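Local coordinates for protein deoxyribodipyrimidine photo-lyase (Oryza sativa Japonica Group, PDB 3UMV) that uses near-UV and blue light and a bound FAD cofactor to split UV-induced cyclobutane pyrimidine dimers in DNA back into separate pyrimidines, at residues P376-H387 / Y475-S486. Numbering follows the deposited sequence. Where two conformers were deposited one is given.
Sequences PLWNASQLEMVH and YISYVKRLAGQS. With URE (urea), chain J.
The helical segments 376-387 and 475-486 run in the same general direction, their axes crossing at 38° and approaching to 9.1 Å, the CA atoms of Ala380 and Ile476, and of His387 and Ala483, being the nearest across the pair. Tyr475 is the knob in a hole formed by Leu377, Ala380, Ser381 and Glu384. Tyr475 CE1 lies 3.7 Å from Ala380 CB, and Tyr475 OH donates to Glu384 OE2 at 2.6 Å. That hydroxyl meets the carboxylate from above, 53° out of plane. Glu384 reaches it through an extended chain, CG anti to the backbone N (chi1 -173°), and the same OE2 also accepts from the backbone N of His392. Glu384 OE1 points to the ring edge of Tyr478 and lies 3.0 Å from the urea O. A phenylalanine in place of Tyr475 would probably leave Glu384 OE2 with the His392 amide but without its hydroxyl donor, so the carboxylate could turn more easily. Midway, Val479 CG1 packs 3.6 Å from Leu383 CB. Toward the C-terminal side of both segments, His387 ND1 and Ser486 OG share a hydrogen bond of 3.0 Å, and one water joins Ser486 OG to His387 O; Ala483 CA makes a CH-pi contact over the imidazole face, 4.2 Å from the His387 ring centroid. The knob-into-hole contact thus joins the last helix of the modelled chain, 472-489, to the helix bearing Trp378, a predicted electron-transfer tryptophan that meets Trp399 ring to ring within the FAD-binding helical domain.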
loop_
_atom_site.group_PDB
_atom_site.type_symbol
_atom_site.label_atom_id
_atom_site.label_comp_id
_atom_site.label_asym_id
_atom_site.label_seq_id
_atom_site.Cartn_x
_atom_site.Cartn_y
_atom_site.Cartn_z
ATOM N N PRO A 376 14.580 20.840 15.066
ATOM C CA PRO A 376 14.649 19.575 15.797
ATOM C C PRO A 376 13.372 18.748 15.677
ATOM O O PRO A 376 13.444 17.536 15.803
ATOM C CB PRO A 376 14.865 20.014 17.248
ATOM C CG PRO A 376 14.288 21.374 17.308
ATOM C CD PRO A 376 14.571 22.000 15.976
ATOM N N LEU A 377 12.241 19.404 15.451
ATOM C CA LEU A 377 10.983 18.709 15.222
ATOM C C LEU A 377 11.047 17.941 13.887
ATOM O O LEU A 377 10.677 16.774 13.821
ATOM C CB LEU A 377 9.811 19.681 15.246
ATOM C CG LEU A 377 8.449 19.040 14.949
ATOM C CD1 LEU A 377 8.159 17.869 15.904
ATOM C CD2 LEU A 377 7.351 20.083 15.018
ATOM N N TRP A 378 11.568 18.586 12.847
ATOM C CA TRP A 378 11.709 17.923 11.556
ATOM C C TRP A 378 12.703 16.777 11.661
ATOM O O TRP A 378 12.438 15.665 11.208
ATOM C CB TRP A 378 12.137 18.906 10.466
ATOM C CG TRP A 378 12.003 18.259 9.120
ATOM C CD1 TRP A 378 10.900 18.294 8.309
ATOM C CD2 TRP A 378 12.959 17.402 8.469
ATOM N NE1 TRP A 378 11.119 17.542 7.185
ATOM C CE2 TRP A 378 12.376 16.989 7.245
ATOM C CE3 TRP A 378 14.258 16.966 8.785
ATOM C CZ2 TRP A 378 13.032 16.135 6.350
ATOM C CZ3 TRP A 378 14.918 16.135 7.887
ATOM C CH2 TRP A 378 14.302 15.733 6.677
ATOM N N ASN A 379 13.849 17.044 12.283
ATOM C CA ASN A 379 14.828 15.994 12.481
ATOM C C ASN A 379 14.231 14.772 13.161
ATOM O O ASN A 379 14.539 13.645 12.775
ATOM C CB ASN A 379 16.017 16.500 13.313
ATOM C CG ASN A 379 16.863 17.529 12.592
ATOM O OD1 ASN A 379 17.653 18.233 13.229
ATOM N ND2 ASN A 379 16.717 17.631 11.277
ATOM N N ALA A 380 13.392 14.995 14.177
ATOM C CA ALA A 380 12.747 13.904 14.907
ATOM C C ALA A 380 11.847 13.081 13.989
ATOM O O ALA A 380 11.851 11.861 14.049
ATOM C CB ALA A 380 11.942 14.455 16.132
ATOM N N SER A 381 11.086 13.756 13.136
ATOM C CA SER A 381 10.188 13.055 12.227
ATOM C C SER A 381 10.986 12.211 11.237
ATOM O O SER A 381 10.640 11.063 10.971
ATOM C CB SER A 381 9.240 14.024 11.512
ATOM O OG SER A 381 9.902 14.854 10.575
ATOM N N GLN A 382 12.088 12.762 10.733
ATOM C CA GLN A 382 12.953 11.997 9.844
ATOM C C GLN A 382 13.563 10.774 10.529
ATOM O O GLN A 382 13.602 9.691 9.946
ATOM C CB GLN A 382 14.036 12.906 9.240
ATOM C CG GLN A 382 15.080 12.176 8.427
ATOM C CD GLN A 382 14.552 11.625 7.113
ATOM O OE1 GLN A 382 13.528 12.076 6.597
ATOM N NE2 GLN A 382 15.255 10.647 6.564
ATOM N N LEU A 383 14.012 10.933 11.777
ATOM C CA LEU A 383 14.607 9.818 12.506
ATOM C C LEU A 383 13.588 8.751 12.876
ATOM O O LEU A 383 13.929 7.567 12.951
ATOM C CB LEU A 383 15.316 10.315 13.768
ATOM C CG LEU A 383 16.564 11.150 13.471
ATOM C CD1 LEU A 383 17.030 11.897 14.710
ATOM C CD2 LEU A 383 17.692 10.289 12.895
ATOM N N GLU A 384 12.344 9.162 13.117
ATOM C CA GLU A 384 11.301 8.197 13.431
ATOM C C GLU A 384 11.145 7.283 12.222
ATOM O O GLU A 384 11.145 6.068 12.359
ATOM C CB GLU A 384 9.977 8.866 13.802
ATOM C CG GLU A 384 8.916 7.861 14.300
ATOM C CD GLU A 384 7.579 8.498 14.644
ATOM O OE1 GLU A 384 6.898 7.964 15.542
ATOM O OE2 GLU A 384 7.191 9.512 14.026
ATOM N N MET A 385 11.053 7.874 11.036
ATOM C CA MET A 385 10.973 7.089 9.807
ATOM C C MET A 385 12.214 6.196 9.617
ATOM O O MET A 385 12.102 5.002 9.338
ATOM C CB MET A 385 10.772 8.016 8.604
ATOM C CG MET A 385 10.602 7.282 7.293
ATOM S SD MET A 385 10.383 8.386 5.878
ATOM C CE MET A 385 11.837 9.429 6.036
ATOM N N VAL A 386 13.401 6.770 9.788
ATOM C CA VAL A 386 14.633 6.026 9.565
ATOM C C VAL A 386 14.762 4.824 10.498
ATOM O O VAL A 386 15.051 3.731 10.047
ATOM C CB VAL A 386 15.889 6.924 9.711
ATOM C CG1 VAL A 386 17.164 6.080 9.740
ATOM C CG2 VAL A 386 15.951 7.960 8.584
ATOM N N HIS A 387 14.546 5.026 11.795
ATOM C CA HIS A 387 14.823 3.964 12.770
ATOM C C HIS A 387 13.623 3.093 13.148
ATOM O O HIS A 387 13.779 1.907 13.442
ATOM C CB HIS A 387 15.478 4.549 14.018
ATOM C CG HIS A 387 16.795 5.194 13.742
ATOM N ND1 HIS A 387 17.944 4.466 13.525
ATOM C CD2 HIS A 387 17.142 6.494 13.612
ATOM C CE1 HIS A 387 18.948 5.293 13.289
ATOM N NE2 HIS A 387 18.489 6.529 13.343
ATOM N N TYR A 475 7.656 14.595 21.869
ATOM C CA TYR A 475 7.856 13.827 20.646
ATOM C C TYR A 475 9.332 13.729 20.323
ATOM O O TYR A 475 9.840 12.669 19.982
ATOM C CB TYR A 475 7.112 14.463 19.475
ATOM C CG TYR A 475 7.332 13.766 18.151
ATOM C CD1 TYR A 475 8.080 14.368 17.146
ATOM C CD2 TYR A 475 6.778 12.517 17.895
ATOM C CE1 TYR A 475 8.270 13.754 15.933
ATOM C CE2 TYR A 475 6.967 11.890 16.679
ATOM C CZ TYR A 475 7.721 12.516 15.700
ATOM O OH TYR A 475 7.924 11.938 14.482
ATOM N N ILE A 476 10.022 14.852 20.437
ATOM C CA ILE A 476 11.451 14.876 20.184
ATOM C C ILE A 476 12.212 13.914 21.097
ATOM O O ILE A 476 13.038 13.138 20.611
ATOM C CB ILE A 476 12.003 16.298 20.280
ATOM C CG1 ILE A 476 11.480 17.122 19.100
ATOM C CG2 ILE A 476 13.524 16.279 20.276
ATOM C CD1 ILE A 476 11.667 18.607 19.278
ATOM N N SER A 477 11.903 13.944 22.398
ATOM C CA SER A 477 12.496 13.035 23.384
ATOM C C SER A 477 12.233 11.571 23.070
ATOM O O SER A 477 13.132 10.734 23.174
ATOM C CB SER A 477 11.956 13.334 24.789
ATOM O OG SER A 477 12.349 14.619 25.218
ATOM N N TYR A 478 10.981 11.274 22.723
ATOM C CA TYR A 478 10.547 9.937 22.329
ATOM C C TYR A 478 11.318 9.403 21.120
ATOM O O TYR A 478 11.742 8.251 21.106
ATOM C CB TYR A 478 9.046 9.957 22.047
ATOM C CG TYR A 478 8.546 8.838 21.171
ATOM C CD1 TYR A 478 8.339 9.036 19.812
ATOM C CD2 TYR A 478 8.276 7.590 21.702
ATOM C CE1 TYR A 478 7.875 8.011 19.005
ATOM C CE2 TYR A 478 7.819 6.563 20.915
ATOM C CZ TYR A 478 7.620 6.771 19.572
ATOM O OH TYR A 478 7.159 5.732 18.801
ATOM N N VAL A 479 11.515 10.235 20.106
ATOM C CA VAL A 479 12.298 9.788 18.958
ATOM C C VAL A 479 13.777 9.599 19.312
ATOM O O VAL A 479 14.405 8.629 18.882
ATOM C CB VAL A 479 12.168 10.714 17.745
ATOM C CG1 VAL A 479 13.054 10.213 16.617
ATOM C CG2 VAL A 479 10.715 10.781 17.265
ATOM N N LYS A 480 14.331 10.520 20.094
ATOM C CA LYS A 480 15.712 10.387 20.557
ATOM C C LYS A 480 15.928 9.015 21.199
ATOM O O LYS A 480 16.902 8.329 20.903
ATOM C CB LYS A 480 16.060 11.499 21.550
ATOM C CG LYS A 480 17.537 11.567 21.916
ATOM C CD LYS A 480 17.733 11.986 23.367
ATOM C CE LYS A 480 17.010 13.290 23.684
ATOM N NZ LYS A 480 17.115 13.656 25.131
ATOM N N ARG A 481 15.008 8.610 22.069
ATOM C CA ARG A 481 15.115 7.311 22.723
ATOM C C ARG A 481 15.005 6.150 21.734
ATOM O O ARG A 481 15.708 5.149 21.866
ATOM C CB ARG A 481 14.074 7.177 23.836
ATOM C CG ARG A 481 14.210 8.234 24.916
ATOM C CD ARG A 481 13.422 7.871 26.156
ATOM N NE ARG A 481 11.995 7.740 25.888
ATOM C CZ ARG A 481 11.135 8.751 25.918
ATOM N NH1 ARG A 481 9.850 8.537 25.665
ATOM N NH2 ARG A 481 11.557 9.976 26.201
ATOM N N LEU A 482 14.127 6.289 20.745
ATOM C CA LEU A 482 13.978 5.269 19.705
ATOM C C LEU A 482 15.252 5.133 18.873
ATOM O O LEU A 482 15.753 4.026 18.658
ATOM C CB LEU A 482 12.801 5.598 18.781
ATOM C CG LEU A 482 11.492 4.854 19.048
ATOM C CD1 LEU A 482 10.435 5.243 18.028
ATOM C CD2 LEU A 482 11.719 3.347 19.036
ATOM N N ALA A 483 15.769 6.262 18.400
ATOM C CA ALA A 483 16.994 6.270 17.606
ATOM C C ALA A 483 18.151 5.647 18.387
ATOM O O ALA A 483 18.905 4.831 17.858
ATOM C CB ALA A 483 17.339 7.688 17.172
ATOM N N GLY A 484 18.283 6.027 19.653
ATOM C CA GLY A 484 19.338 5.489 20.489
ATOM C C GLY A 484 19.319 3.972 20.513
ATOM O O GLY A 484 20.329 3.324 20.242
ATOM N N GLN A 485 18.161 3.406 20.833
ATOM C CA GLN A 485 18.012 1.958 20.875
ATOM C C GLN A 485 18.312 1.340 19.512
ATOM O O GLN A 485 18.954 0.293 19.421
ATOM C CB GLN A 485 16.602 1.578 21.321
ATOM C CG GLN A 485 16.259 2.039 22.723
ATOM C CD GLN A 485 14.819 1.746 23.088
ATOM O OE1 GLN A 485 14.394 1.975 24.222
ATOM N NE2 GLN A 485 14.057 1.237 22.126
ATOM N N SER A 486 17.847 1.999 18.455
ATOM C CA SER A 486 18.037 1.485 17.106
ATOM C C SER A 486 19.507 1.485 16.686
ATOM O O SER A 486 19.985 0.528 16.076
ATOM C CB SER A 486 17.202 2.282 16.108
ATOM O OG SER A 486 17.382 1.779 14.801
HETATM C C URE J . 3.675 5.841 14.754
HETATM O O URE J . 4.689 6.375 14.304
HETATM N N1 URE J . 3.140 6.259 15.879
HETATM N N2 URE J . 3.220 4.747 14.196
HETATM O O HOH W 1 16.289 0.362 12.807
#